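Local coordinates for leucine-rich repeat protein (Bacteroides thetaiotaomicron, PDB 4ECN) that is of unknown function but, as an extracellular leucine-rich repeat protein with DUF4458 domains, probably binds other proteins, at residues Ala535-Leu540 / Asn558-Phe563. Numbering follows the deposited sequence.
Sequences ADWTRL and NNLEEF
W537 meets F563 edge-on: the six-membered half of the indole points its rim at one face of the phenyl ring, the T-shaped arrangement by which two aromatic side chains often share a core. The centroids of the indole six-membered ring and the phenyl ring lie 4.8 Å apart, and the planes are turned 67° against each other. CH2 of W537 comes down over the phenyl face, displaced toward its rim, and passes 3.6 Å from CE2 of F563, while CZ3 of W537 sits 3.8 Å from CD1 of F563. With CG anti to the backbone N (chi1 -172°), the indole extends from helix 530-542 toward segment 558-563. L560 takes the neighbouring part of the same edge, its CD2 lying near the indole plane at 3.6 Å from CZ3 of W537. An alanine in place of F563 would remove the phenyl face, and the indole edge would probably lose its aromatic partner and be less firmly fixed. L569 of helix 566-569 touches the side chains of both W537 and F563, and L533 packs on L560. The contact is wholly apolar and buried, joining helix 530-542 to the loop between strand 552-554 and helix 566-569, a packing characteristic of the hydrophobic core of a leucine-rich repeat solenoid.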
# COMPACT_ATOMS: atom_id res chain seq x y z
N ALA A 535 -10.56 -22.44 12.85
CA ALA A 535 -11.63 -23.00 12.03
C ALA A 535 -11.48 -22.61 10.55
O ALA A 535 -11.51 -23.48 9.67
CB ALA A 535 -12.97 -22.51 12.54
N ASP A 536 -11.28 -21.31 10.28
CA ASP A 536 -11.16 -20.76 8.94
C ASP A 536 -9.95 -21.36 8.21
O ASP A 536 -10.10 -21.77 7.06
CB ASP A 536 -11.06 -19.24 8.99
CG ASP A 536 -12.39 -18.50 9.17
OD1 ASP A 536 -13.47 -19.11 8.88
OD2 ASP A 536 -12.36 -17.29 9.50
N TRP A 537 -8.79 -21.47 8.89
CA TRP A 537 -7.60 -22.05 8.28
C TRP A 537 -7.85 -23.55 8.03
O TRP A 537 -7.56 -24.01 6.93
CB TRP A 537 -6.34 -21.81 9.13
CG TRP A 537 -5.02 -22.21 8.49
CD1 TRP A 537 -4.83 -22.69 7.22
CD2 TRP A 537 -3.73 -22.17 9.11
NE1 TRP A 537 -3.50 -22.98 7.02
CE2 TRP A 537 -2.80 -22.66 8.16
CE3 TRP A 537 -3.26 -21.77 10.38
CZ2 TRP A 537 -1.43 -22.77 8.44
CZ3 TRP A 537 -1.90 -21.88 10.65
CH2 TRP A 537 -1.00 -22.37 9.69
N THR A 538 -8.45 -24.27 9.00
CA THR A 538 -8.81 -25.68 8.82
C THR A 538 -9.69 -25.85 7.57
O THR A 538 -9.38 -26.71 6.75
CB THR A 538 -9.52 -26.29 10.05
OG1 THR A 538 -8.88 -25.92 11.26
CG2 THR A 538 -9.59 -27.80 9.98
N ARG A 539 -10.75 -24.99 7.41
CA ARG A 539 -11.68 -25.06 6.26
C ARG A 539 -10.91 -24.91 4.96
O ARG A 539 -11.04 -25.75 4.07
CB ARG A 539 -12.81 -24.03 6.34
CG ARG A 539 -13.89 -24.31 5.31
CD ARG A 539 -15.01 -23.30 5.25
NE ARG A 539 -15.74 -23.40 3.98
CZ ARG A 539 -16.68 -22.54 3.58
NH1 ARG A 539 -17.03 -21.51 4.34
NH2 ARG A 539 -17.28 -22.71 2.41
N LEU A 540 -10.06 -23.89 4.90
CA LEU A 540 -9.21 -23.54 3.78
C LEU A 540 -8.31 -24.73 3.36
O LEU A 540 -8.22 -25.04 2.17
CB LEU A 540 -8.35 -22.34 4.20
CG LEU A 540 -7.85 -21.43 3.11
CD1 LEU A 540 -8.98 -20.59 2.53
CD2 LEU A 540 -6.78 -20.51 3.66
N ASN A 558 -2.43 -11.54 13.72
CA ASN A 558 -3.74 -12.10 13.98
C ASN A 558 -3.77 -12.72 15.37
O ASN A 558 -2.95 -12.34 16.20
CB ASN A 558 -4.10 -13.10 12.91
CG ASN A 558 -4.64 -12.45 11.69
OD1 ASN A 558 -5.48 -11.56 11.77
ND2 ASN A 558 -4.22 -12.93 10.53
N ASN A 559 -4.76 -13.59 15.66
CA ASN A 559 -4.99 -14.09 17.01
C ASN A 559 -4.86 -15.60 17.15
O ASN A 559 -5.25 -16.13 18.21
CB ASN A 559 -6.42 -13.70 17.45
CG ASN A 559 -6.63 -12.22 17.65
OD1 ASN A 559 -5.72 -11.47 18.03
ND2 ASN A 559 -7.86 -11.78 17.42
N LEU A 560 -4.28 -16.30 16.15
CA LEU A 560 -4.15 -17.75 16.23
C LEU A 560 -3.38 -18.21 17.50
O LEU A 560 -2.31 -17.68 17.78
CB LEU A 560 -3.45 -18.30 14.99
CG LEU A 560 -3.70 -19.78 14.75
CD1 LEU A 560 -5.12 -20.01 14.30
CD2 LEU A 560 -2.70 -20.36 13.81
N GLU A 561 -3.93 -19.17 18.24
CA GLU A 561 -3.26 -19.73 19.42
C GLU A 561 -2.77 -21.18 19.13
O GLU A 561 -1.73 -21.61 19.66
CB GLU A 561 -4.18 -19.70 20.65
CG GLU A 561 -4.46 -18.29 21.18
CD GLU A 561 -5.44 -18.13 22.33
OE1 GLU A 561 -5.73 -19.11 23.04
OE2 GLU A 561 -5.91 -16.98 22.52
N GLU A 562 -3.50 -21.90 18.24
CA GLU A 562 -3.23 -23.29 17.83
C GLU A 562 -3.28 -23.47 16.30
O GLU A 562 -4.22 -23.01 15.66
CB GLU A 562 -4.27 -24.25 18.46
CG GLU A 562 -4.27 -24.36 19.97
CD GLU A 562 -5.49 -25.02 20.58
OE1 GLU A 562 -5.94 -26.08 20.07
OE2 GLU A 562 -5.98 -24.51 21.61
N PHE A 563 -2.33 -24.24 15.74
CA PHE A 563 -2.34 -24.61 14.33
C PHE A 563 -3.39 -25.67 14.07
O PHE A 563 -3.55 -26.55 14.91
CB PHE A 563 -0.97 -25.13 13.89
CG PHE A 563 -0.01 -24.14 13.26
CD1 PHE A 563 0.12 -22.85 13.78
CD2 PHE A 563 0.83 -24.53 12.24
CE1 PHE A 563 1.01 -21.94 13.21
CE2 PHE A 563 1.73 -23.62 11.68
CZ PHE A 563 1.80 -22.33 12.15